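Local coordinates for Fe2OG dioxygenase domain-containing protein (Pseudomonas putida, PDB 4J25) that is a 2-oxoglutarate oxygenase of jellyroll fold, a prolyl-4-hydroxylase that is probably iron-dependent and probably acts on elongation factor Tu, at residues 36-40 / 118-123; 55-59 / 104-108; 94-98 / 131-135. All coordinates share one frame; numbering follows the deposited sequence.

Contact 1: 36-40 / 118-123; sequences VDDLA and AINQGL
V36 enters the helix 118-123 as a knob, set in a hole formed by A118, I119, G122 and L123. CG2 faces the earlier turn of the helix and lies 3.7 Å from A118 O, while CG1, placed opposite the backbone N by a chi1 of 180°, reaches the later turn and comes within 4.1 Å of G122 CA. Glycine suits that spot because a CB there would run into V36 CG1. V36 and L123 lie alongside each other, pointing opposite ways, so that L123 CG rests against the same CG1. L123 then forks over the other helix: its CD1 meets L39 CB, and its CD2 sits 3.6 Å from A40 CB, where the short alanine leaves room for the branch. The L39 side chain lies square across that of I119, with L39 CD1 and I119 CD1 3.9 Å apart. No hydrogen bond joins the segments; aliphatic residues suit such a seam. The short segments cross at -49°, with axes 9.9 Å apart at closest approach. Helix 32-42 thus packs on the C-terminal end of helix 103-123, where I119 also touches L125 and L127 before strand 129-137, while D38 OD2 is hydrogen-bonded to S45 OG of strand 44-47.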
ATOM      1  N   VAL A  36       3.026   4.780 -12.437  1.00 17.94           N
ATOM      2  CA  VAL A  36       2.428   6.066 -12.761  1.00 17.62           C
ATOM      3  C   VAL A  36       1.537   5.978 -14.012  1.00 20.54           C
ATOM      4  O   VAL A  36       0.425   6.501 -14.014  1.00 17.51           O
ATOM      5  CB  VAL A  36       3.484   7.163 -12.959  1.00 18.41           C
ATOM      6  CG1 VAL A  36       2.801   8.491 -13.301  1.00 18.07           C
ATOM      7  CG2 VAL A  36       4.320   7.330 -11.703  1.00 19.82           C
ATOM      8  N   ASP A  37       2.014   5.318 -15.068  1.00 21.29           N
ATOM      9  CA  ASP A  37       1.185   5.137 -16.267  1.00 25.41           C
ATOM     10  C   ASP A  37      -0.111   4.390 -15.917  1.00 24.31           C
ATOM     11  O   ASP A  37      -1.199   4.807 -16.331  1.00 23.24           O
ATOM     12  CB  ASP A  37       1.969   4.414 -17.360  1.00 31.55           C
ATOM     13  CG  ASP A  37       1.113   4.025 -18.545  1.00 36.80           C
ATOM     14  OD1 ASP A  37       0.004   4.573 -18.704  1.00 39.56           O
ATOM     15  OD2 ASP A  37       1.554   3.164 -19.336  1.00 39.71           O
ATOM     16  N   ASP A  38      -0.008   3.318 -15.122  1.00 23.36           N
ATOM     17  CA  ASP A  38      -1.190   2.567 -14.684  1.00 23.53           C
ATOM     18  C   ASP A  38      -2.172   3.450 -13.903  1.00 21.47           C
ATOM     19  O   ASP A  38      -3.378   3.377 -14.117  1.00 19.98           O
ATOM     20  CB  ASP A  38      -0.819   1.374 -13.798  1.00 25.74           C
ATOM     21  CG  ASP A  38      -0.087   0.260 -14.553  1.00 29.27           C
ATOM     22  OD1 ASP A  38      -0.150   0.225 -15.805  1.00 31.22           O
ATOM     23  OD2 ASP A  38       0.535  -0.599 -13.874  1.00 28.25           O
ATOM     24  N   LEU A  39      -1.672   4.253 -12.968  1.00 19.94           N
ATOM     25  CA  LEU A  39      -2.549   5.149 -12.216  1.00 20.09           C
ATOM     26  C   LEU A  39      -3.297   6.102 -13.146  1.00 20.58           C
ATOM     27  O   LEU A  39      -4.478   6.358 -12.950  1.00 21.38           O
ATOM     28  CB  LEU A  39      -1.774   5.968 -11.189  1.00 19.75           C
ATOM     29  CG  LEU A  39      -1.334   5.225  -9.936  1.00 21.33           C
ATOM     30  CD1 LEU A  39      -0.479   6.159  -9.128  1.00 21.17           C
ATOM     31  CD2 LEU A  39      -2.547   4.754  -9.142  1.00 20.47           C
ATOM     32  N   ALA A  40      -2.605   6.611 -14.157  1.00 20.82           N
ATOM     33  CA  ALA A  40      -3.198   7.564 -15.103  1.00 22.92           C
ATOM     34  C   ALA A  40      -4.253   6.903 -15.987  1.00 25.84           C
ATOM     35  O   ALA A  40      -5.297   7.488 -16.272  1.00 25.45           O
ATOM     36  CB  ALA A  40      -2.122   8.179 -15.973  1.00 21.20           C
ATOM     37  N   ALA A 118       7.607  10.622  -8.543  1.00 13.86           N
ATOM     38  CA  ALA A 118       7.253  10.140  -9.866  1.00 14.61           C
ATOM     39  C   ALA A 118       5.783  10.451 -10.146  1.00 12.99           C
ATOM     40  O   ALA A 118       5.427  10.866 -11.244  1.00 16.11           O
ATOM     41  CB  ALA A 118       7.547   8.629  -9.982  1.00 15.50           C
ATOM     42  N   ILE A 119       4.932  10.268  -9.146  1.00 12.64           N
ATOM     43  CA  ILE A 119       3.515  10.585  -9.266  1.00 13.61           C
ATOM     44  C   ILE A 119       3.310  12.079  -9.514  1.00 14.21           C
ATOM     45  O   ILE A 119       2.537  12.474 -10.399  1.00 13.94           O
ATOM     46  CB  ILE A 119       2.733  10.132  -8.045  1.00 14.06           C
ATOM     47  CG1 ILE A 119       2.682   8.604  -8.008  1.00 14.46           C
ATOM     48  CG2 ILE A 119       1.322  10.713  -8.101  1.00 16.07           C
ATOM     49  CD1 ILE A 119       2.052   8.032  -6.780  1.00 13.09           C
ATOM     50  N   ASN A 120       4.034  12.916  -8.778  1.00 13.77           N
ATOM     51  CA  ASN A 120       3.898  14.353  -8.953  1.00 14.07           C
ATOM     52  C   ASN A 120       4.298  14.738 -10.334  1.00 15.61           C
ATOM     53  O   ASN A 120       3.674  15.589 -10.945  1.00 13.44           O
ATOM     54  CB  ASN A 120       4.751  15.149  -7.960  1.00 13.90           C
ATOM     55  CG  ASN A 120       4.133  15.209  -6.597  1.00 14.73           C
ATOM     56  OD1 ASN A 120       2.964  14.855  -6.417  1.00 13.38           O
ATOM     57  ND2 ASN A 120       4.912  15.648  -5.616  1.00 16.29           N
ATOM     58  N   GLN A 121       5.366  14.121 -10.812  1.00 15.16           N
ATOM     59  CA  GLN A 121       5.902  14.450 -12.105  1.00 20.32           C
ATOM     60  C   GLN A 121       4.893  14.109 -13.223  1.00 21.87           C
ATOM     61  O   GLN A 121       4.638  14.931 -14.111  1.00 20.84           O
ATOM     62  CB  GLN A 121       7.217  13.712 -12.281  1.00 22.09           C
ATOM     63  CG  GLN A 121       7.995  14.043 -13.501  1.00 26.63           C
ATOM     64  CD  GLN A 121       9.384  13.408 -13.452  1.00 32.47           C
ATOM     65  OE1 GLN A 121       9.955  13.206 -12.372  1.00 34.66           O
ATOM     66  NE2 GLN A 121       9.927  13.085 -14.617  1.00 34.25           N
ATOM     67  N   GLY A 122       4.299  12.916 -13.150  1.00 20.11           N
ATOM     68  CA  GLY A 122       3.451  12.421 -14.216  1.00 19.92           C
ATOM     69  C   GLY A 122       2.001  12.863 -14.143  1.00 19.53           C
ATOM     70  O   GLY A 122       1.365  13.029 -15.190  1.00 22.98           O
ATOM     71  N   LEU A 123       1.482  13.044 -12.927  1.00 17.66           N
ATOM     72  CA  LEU A 123       0.069  13.344 -12.683  1.00 17.62           C
ATOM     73  C   LEU A 123      -0.190  14.684 -11.976  1.00 17.53           C
ATOM     74  O   LEU A 123      -1.349  15.031 -11.749  1.00 17.69           O
ATOM     75  CB  LEU A 123      -0.557  12.266 -11.818  1.00 16.77           C
ATOM     76  CG  LEU A 123      -0.368  10.809 -12.256  1.00 19.39           C
ATOM     77  CD1 LEU A 123      -1.096   9.924 -11.297  1.00 19.50           C
ATOM     78  CD2 LEU A 123      -0.861  10.599 -13.654  1.00 22.03           C
TER

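Contact 2: 55-59 / 104-108; sequences LVRAL and ACDQY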
ATOM      1  N   LEU A  55      14.192  -7.822   2.220  1.00 22.70           N
ATOM      2  CA  LEU A  55      13.625  -6.590   2.784  1.00 20.13           C
ATOM      3  C   LEU A  55      12.162  -6.818   3.179  1.00 20.21           C
ATOM      4  O   LEU A  55      11.742  -6.437   4.264  1.00 18.09           O
ATOM      5  CB  LEU A  55      13.730  -5.430   1.773  1.00 18.69           C
ATOM      6  CG  LEU A  55      13.079  -4.095   2.159  1.00 20.56           C
ATOM      7  CD1 LEU A  55      13.490  -3.616   3.539  1.00 20.83           C
ATOM      8  CD2 LEU A  55      13.412  -3.024   1.117  1.00 22.02           C
ATOM      9  N   VAL A  56      11.400  -7.468   2.301  1.00 20.48           N
ATOM     10  CA  VAL A  56      10.020  -7.836   2.609  1.00 22.75           C
ATOM     11  C   VAL A  56       9.927  -8.686   3.878  1.00 22.44           C
ATOM     12  O   VAL A  56       9.010  -8.506   4.688  1.00 21.49           O
ATOM     13  CB  VAL A  56       9.357  -8.593   1.439  1.00 24.04           C
ATOM     14  CG1 VAL A  56       7.954  -9.059   1.824  1.00 25.12           C
ATOM     15  CG2 VAL A  56       9.293  -7.705   0.193  1.00 23.97           C
ATOM     16  N   ARG A  57      10.861  -9.624   4.050  1.00 23.25           N
ATOM     17  CA  ARG A  57      10.878 -10.444   5.266  1.00 24.47           C
ATOM     18  C   ARG A  57      11.178  -9.615   6.497  1.00 22.19           C
ATOM     19  O   ARG A  57      10.578  -9.831   7.549  1.00 21.99           O
ATOM     20  CB  ARG A  57      11.885 -11.590   5.167  1.00 26.78           C
ATOM     21  CG  ARG A  57      11.452 -12.678   4.228  1.00 31.27           C
ATOM     22  CD  ARG A  57      12.266 -13.947   4.429  1.00 34.35           C
ATOM     23  NE  ARG A  57      12.274 -14.737   3.208  1.00 38.14           N
ATOM     24  CZ  ARG A  57      13.109 -14.537   2.194  1.00 40.03           C
ATOM     25  NH1 ARG A  57      14.023 -13.577   2.260  1.00 39.80           N
ATOM     26  NH2 ARG A  57      13.035 -15.304   1.111  1.00 41.65           N
ATOM     27  N   ALA A  58      12.094  -8.659   6.356  1.00 21.53           N
ATOM     28  CA  ALA A  58      12.440  -7.754   7.452  1.00 21.33           C
ATOM     29  C   ALA A  58      11.251  -6.856   7.830  1.00 20.99           C
ATOM     30  O   ALA A  58      11.060  -6.507   9.004  1.00 21.83           O
ATOM     31  CB  ALA A  58      13.640  -6.913   7.064  1.00 21.94           C
ATOM     32  N   LEU A  59      10.457  -6.476   6.830  1.00 18.47           N
ATOM     33  CA  LEU A  59       9.237  -5.705   7.055  1.00 18.24           C
ATOM     34  C   LEU A  59       8.185  -6.557   7.744  1.00 18.66           C
ATOM     35  O   LEU A  59       7.514  -6.087   8.646  1.00 18.93           O
ATOM     36  CB  LEU A  59       8.698  -5.152   5.727  1.00 17.79           C
ATOM     37  CG  LEU A  59       9.523  -4.004   5.139  1.00 18.27           C
ATOM     38  CD1 LEU A  59       9.078  -3.627   3.734  1.00 17.44           C
ATOM     39  CD2 LEU A  59       9.462  -2.786   6.050  1.00 17.90           C
ATOM     40  N   ALA A 104      14.495  -1.482   7.852  1.00 22.01           N
ATOM     41  CA  ALA A 104      13.589  -1.960   6.826  1.00 22.08           C
ATOM     42  C   ALA A 104      12.595  -0.846   6.461  1.00 20.85           C
ATOM     43  O   ALA A 104      12.341  -0.574   5.288  1.00 20.28           O
ATOM     44  CB  ALA A 104      12.859  -3.218   7.315  1.00 21.67           C
ATOM     45  N   CYS A 105      12.056  -0.187   7.474  1.00 19.97           N
ATOM     46  CA  CYS A 105      11.090   0.878   7.239  1.00 23.55           C
ATOM     47  C   CYS A 105      11.715   2.061   6.480  1.00 23.63           C
ATOM     48  O   CYS A 105      11.065   2.657   5.610  1.00 23.11           O
ATOM     49  CB  CYS A 105      10.482   1.349   8.559  1.00 22.53           C
ATOM     50  SG  CYS A 105       9.607   0.067   9.517  1.00 28.24           S
ATOM     51  N   ASP A 106      12.967   2.390   6.803  1.00 20.74           N
ATOM     52  CA  ASP A 106      13.664   3.517   6.189  1.00 21.92           C
ATOM     53  C   ASP A 106      13.794   3.280   4.698  1.00 22.07           C
ATOM     54  O   ASP A 106      13.644   4.201   3.890  1.00 21.53           O
ATOM     55  CB  ASP A 106      15.073   3.703   6.783  1.00 26.38           C
ATOM     56  CG  ASP A 106      15.072   4.391   8.138  1.00 28.69           C
ATOM     57  OD1 ASP A 106      13.998   4.583   8.736  1.00 29.36           O
ATOM     58  OD2 ASP A 106      16.172   4.737   8.615  1.00 31.76           O
ATOM     59  N   GLN A 107      14.090   2.039   4.334  1.00 19.89           N
ATOM     60  CA  GLN A 107      14.226   1.670   2.939  1.00 19.85           C
ATOM     61  C   GLN A 107      12.857   1.705   2.227  1.00 18.79           C
ATOM     62  O   GLN A 107      12.759   2.105   1.073  1.00 16.85           O
ATOM     63  CB  GLN A 107      14.847   0.292   2.836  1.00 21.00           C
ATOM     64  CG  GLN A 107      16.298   0.244   3.304  1.00 23.15           C
ATOM     65  CD  GLN A 107      16.972  -1.067   2.946  1.00 24.81           C
ATOM     66  OE1 GLN A 107      16.698  -1.653   1.900  1.00 24.37           O
ATOM     67  NE2 GLN A 107      17.858  -1.532   3.814  1.00 26.91           N
ATOM     68  N   TYR A 108      11.807   1.288   2.922  1.00 19.76           N
ATOM     69  CA  TYR A 108      10.468   1.365   2.344  1.00 19.39           C
ATOM     70  C   TYR A 108      10.095   2.812   2.066  1.00 18.31           C
ATOM     71  O   TYR A 108       9.588   3.125   0.994  1.00 17.01           O
ATOM     72  CB  TYR A 108       9.424   0.723   3.252  1.00 18.46           C
ATOM     73  CG  TYR A 108       8.058   0.677   2.602  1.00 17.55           C
ATOM     74  CD1 TYR A 108       7.875   0.006   1.406  1.00 17.60           C
ATOM     75  CD2 TYR A 108       6.958   1.317   3.178  1.00 17.11           C
ATOM     76  CE1 TYR A 108       6.632  -0.042   0.793  1.00 17.17           C
ATOM     77  CE2 TYR A 108       5.709   1.265   2.574  1.00 17.58           C
ATOM     78  CZ  TYR A 108       5.562   0.586   1.379  1.00 16.56           C
ATOM     79  OH  TYR A 108       4.334   0.524   0.767  1.00 18.29           O
TER
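A104 is the small residue round which L55, A58 and L59 gather, and most of the contact is apolar. Its CB takes A58 CB at 3.8 Å and L59 CD2 at 3.7 Å, while L55 CD1 reaches in from the preceding turn to 3.7 Å from A104 CA. A58 and A104 suit the place where the helices come near, since a single methyl on each side lets the leucines close over the junction. L59 gets there by its far end: CG stands opposite the carbonyl carbon (chi1 -72°), and CD2 carries on toward C105 SG, 4.5 Å away, while CD1 comes nearest Y108 CB and lies obliquely to that ring.

One polar side chain joins the packing, without a hydrogen bond across. L55 passes aslant of Q107, its CD2 resting 3.6 Å from Q107 OE1 and also meeting Q107 CB. The glutamine's NE2 is used elsewhere, in a hydrogen bond to E103 OE2. With an alanine here in place of L55, both methyls go, which would probably open a gap beside A104 and leave Q107 CB and OE1 without the leucine branch that covers them.

The axes of the segments cross at -120°, 9.6 Å apart. L55 and Q107 both touch P27 of the N-terminal loop. On the sheet side, L59 and C105 reach F134 and Y108 reaches F130, both on strand 129-137, and L59 and Y108 meet L162 on strand 156-163, so helices 53-67 and 103-123 pack together against the large antiparallel sheet.

Contact 3: 94-98 / 131-135; sequences IQWID and ECHFA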
ATOM      1  N   ILE A  94      -2.379   3.788  16.683  1.00 42.92           N
ATOM      2  CA  ILE A  94      -1.685   3.662  15.408  1.00 41.30           C
ATOM      3  C   ILE A  94      -0.241   4.130  15.512  1.00 40.86           C
ATOM      4  O   ILE A  94       0.010   5.308  15.751  1.00 44.03           O
ATOM      5  CB  ILE A  94      -2.334   4.528  14.310  1.00 40.05           C
ATOM      6  CG1 ILE A  94      -3.773   4.095  14.038  1.00 39.85           C
ATOM      7  CG2 ILE A  94      -1.513   4.434  13.019  1.00 38.70           C
ATOM      8  CD1 ILE A  94      -3.918   3.009  12.931  1.00 39.17           C
ATOM      9  N   GLN A  95       0.705   3.223  15.286  1.00 37.92           N
ATOM     10  CA  GLN A  95       2.118   3.582  15.229  1.00 37.20           C
ATOM     11  C   GLN A  95       2.561   3.941  13.801  1.00 33.96           C
ATOM     12  O   GLN A  95       3.054   3.092  13.053  1.00 34.00           O
ATOM     13  CB  GLN A  95       2.973   2.428  15.764  1.00 38.54           C
ATOM     14  CG  GLN A  95       2.499   1.916  17.103  1.00 40.24           C
ATOM     15  CD  GLN A  95       3.190   0.641  17.530  1.00 41.71           C
ATOM     16  OE1 GLN A  95       2.536  -0.388  17.742  1.00 42.60           O
ATOM     17  NE2 GLN A  95       4.517   0.699  17.680  1.00 41.39           N
ATOM     18  N   TRP A  96       2.391   5.214  13.448  1.00 32.51           N
ATOM     19  CA  TRP A  96       2.835   5.742  12.172  1.00 26.64           C
ATOM     20  C   TRP A  96       4.331   5.551  12.028  1.00 25.71           C
ATOM     21  O   TRP A  96       5.076   5.572  13.002  1.00 24.93           O
ATOM     22  CB  TRP A  96       2.450   7.217  12.034  1.00 26.22           C
ATOM     23  CG  TRP A  96       0.976   7.391  11.983  1.00 26.21           C
ATOM     24  CD1 TRP A  96       0.160   7.756  13.009  1.00 27.76           C
ATOM     25  CD2 TRP A  96       0.128   7.164  10.855  1.00 24.66           C
ATOM     26  NE1 TRP A  96      -1.147   7.784  12.587  1.00 27.31           N
ATOM     27  CE2 TRP A  96      -1.192   7.416  11.268  1.00 26.71           C
ATOM     28  CE3 TRP A  96       0.357   6.769   9.540  1.00 22.75           C
ATOM     29  CZ2 TRP A  96      -2.279   7.294  10.409  1.00 26.39           C
ATOM     30  CZ3 TRP A  96      -0.711   6.647   8.693  1.00 22.88           C
ATOM     31  CH2 TRP A  96      -2.019   6.910   9.126  1.00 24.85           C
ATOM     32  N   ILE A  97       4.758   5.333  10.794  1.00 24.28           N
ATOM     33  CA  ILE A  97       6.141   5.015  10.504  1.00 25.32           C
ATOM     34  C   ILE A  97       6.850   6.279  10.033  1.00 27.62           C
ATOM     35  O   ILE A  97       6.330   7.017   9.194  1.00 25.46           O
ATOM     36  CB  ILE A  97       6.212   3.897   9.445  1.00 24.15           C
ATOM     37  CG1 ILE A  97       5.637   2.602  10.029  1.00 23.33           C
ATOM     38  CG2 ILE A  97       7.628   3.671   8.970  1.00 24.10           C
ATOM     39  CD1 ILE A  97       5.267   1.603   8.978  1.00 24.64           C
ATOM     40  N   ASP A  98       8.024   6.532  10.603  1.00 29.16           N
ATOM     41  CA  ASP A  98       8.859   7.666  10.217  1.00 32.62           C
ATOM     42  C   ASP A  98      10.277   7.165  10.031  1.00 31.83           C
ATOM     43  O   ASP A  98      10.628   6.089  10.512  1.00 30.78           O
ATOM     44  CB  ASP A  98       8.867   8.741  11.313  1.00 36.81           C
ATOM     45  CG  ASP A  98       7.850   9.844  11.075  1.00 40.68           C
ATOM     46  OD1 ASP A  98       7.651  10.246   9.901  1.00 41.95           O
ATOM     47  OD2 ASP A  98       7.258  10.317  12.072  1.00 42.00           O
ATOM     48  N   GLU A 131       2.256   8.751   4.408  1.00 15.50           N
ATOM     49  CA  GLU A 131       2.100   8.265   5.757  1.00 18.78           C
ATOM     50  C   GLU A 131       1.742   6.791   5.660  1.00 19.29           C
ATOM     51  O   GLU A 131       0.958   6.384   4.798  1.00 18.22           O
ATOM     52  CB  GLU A 131       1.017   9.047   6.507  1.00 20.42           C
ATOM     53  CG  GLU A 131      -0.379   8.909   5.882  1.00 24.27           C
ATOM     54  CD  GLU A 131      -1.488   9.531   6.705  1.00 27.09           C
ATOM     55  OE1 GLU A 131      -1.218  10.008   7.825  1.00 28.85           O
ATOM     56  OE2 GLU A 131      -2.640   9.543   6.223  1.00 28.83           O
ATOM     57  N   CYS A 132       2.312   5.981   6.539  1.00 18.33           N
ATOM     58  CA  CYS A 132       1.997   4.568   6.531  1.00 18.27           C
ATOM     59  C   CYS A 132       2.129   3.931   7.905  1.00 19.15           C
ATOM     60  O   CYS A 132       2.648   4.540   8.855  1.00 18.92           O
ATOM     61  CB  CYS A 132       2.860   3.843   5.515  1.00 18.26           C
ATOM     62  SG  CYS A 132       4.591   3.937   5.889  1.00 22.19           S
ATOM     63  N   HIS A 133       1.599   2.715   8.018  1.00 17.00           N
ATOM     64  CA  HIS A 133       1.666   1.961   9.252  1.00 16.69           C
ATOM     65  C   HIS A 133       1.415   0.508   8.930  1.00 16.88           C
ATOM     66  O   HIS A 133       0.861   0.187   7.858  1.00 15.00           O
ATOM     67  CB  HIS A 133       0.659   2.473  10.291  1.00 18.23           C
ATOM     68  CG  HIS A 133      -0.775   2.235   9.934  1.00 20.65           C
ATOM     69  ND1 HIS A 133      -1.415   1.035  10.170  1.00 21.28           N
ATOM     70  CD2 HIS A 133      -1.707   3.056   9.394  1.00 19.46           C
ATOM     71  CE1 HIS A 133      -2.673   1.122   9.777  1.00 19.14           C
ATOM     72  NE2 HIS A 133      -2.874   2.337   9.304  1.00 19.26           N
ATOM     73  N   PHE A 134       1.822  -0.359   9.849  1.00 15.71           N
ATOM     74  CA  PHE A 134       1.641  -1.798   9.675  1.00 17.17           C
ATOM     75  C   PHE A 134       0.229  -2.189  10.059  1.00 19.58           C
ATOM     76  O   PHE A 134      -0.439  -1.480  10.810  1.00 18.16           O
ATOM     77  CB  PHE A 134       2.646  -2.605  10.518  1.00 16.62           C
ATOM     78  CG  PHE A 134       4.051  -2.542  10.002  1.00 17.35           C
ATOM     79  CD1 PHE A 134       4.435  -3.288   8.906  1.00 17.42           C
ATOM     80  CD2 PHE A 134       4.977  -1.720  10.595  1.00 17.69           C
ATOM     81  CE1 PHE A 134       5.732  -3.224   8.426  1.00 17.69           C
ATOM     82  CE2 PHE A 134       6.263  -1.653  10.122  1.00 18.36           C
ATOM     83  CZ  PHE A 134       6.647  -2.400   9.038  1.00 16.34           C
ATOM     84  N   ALA A 135      -0.232  -3.315   9.527  1.00 20.62           N
ATOM     85  CA  ALA A 135      -1.541  -3.837   9.874  1.00 23.29           C
ATOM     86  C   ALA A 135      -1.469  -5.350   9.926  1.00 24.48           C
ATOM     87  O   ALA A 135      -0.937  -5.986   9.020  1.00 25.39           O
ATOM     88  CB  ALA A 135      -2.599  -3.370   8.845  1.00 23.35           C
TER
HETATM   89  O   HOH W   1       2.985   0.573  12.410  1.00 17.22           O
HETATM   90  O   HOH W   2       3.906   7.611   8.531  1.00 22.05           O
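The indole of W96 offers two broad faces, which suits it to a place between carboxylate and imidazole. E131 covers one face, its carboxylate plane 11° from the ring and OE1 3.5 Å from W96 CH2; a chi1 of 62° sets E131 CG between its backbone N and carbonyl carbon, and the extended chain carries the carboxylate over the indole. On the opposite face H133 presents its edge in a T-shaped stack (planes at 88°), joined toward the rim by I94 CG2, while C132 N lies at the indole edge, in plane. I94 CD1 in turn covers a face of the imidazole, a CH-pi contact. H133 ND1 donates to F134 O (2.8 Å), which lies near the imidazole plane and helps to hold the ring's rotation.

I97 N bonds C132 O directly at 3.0 Å; water 1 bridges Q95 O and F134 N, water 2 I97 O and C132 N. Aliphatic I97 suits its buried place, its CD1 reaching F134 CE2 (3.6 Å).

Strand 129-137, outermost in its sheet, pairs with strand 214-222. The loop crosses its other edge, bordering the double-stranded beta helix of 2-oxoglutarate oxygenases, with the side chain of H133 about 6 Å from the bound N-oxalylglycine.

From the N terminus, the chain leaves 36-40 on helix 32-42 and meets it again at 118-123, the end of helix 103-123, so contact 1 closes a wide loop. Within that loop contact 2 closes a shorter one, from 55-59 to 104-108 near the start of the same helix. Contact 3 begins at 94-98, inside both loops, and ends at 131-135, beyond both, so it crosses contacts 1 and 2. Helix 103-123 is thus held near each end by another helix, and the strand that follows it receives the loop that precedes it. Contacts 2 and 3 touch where C105 and L59 meet I97 and F134, whereas contact 1 stands apart.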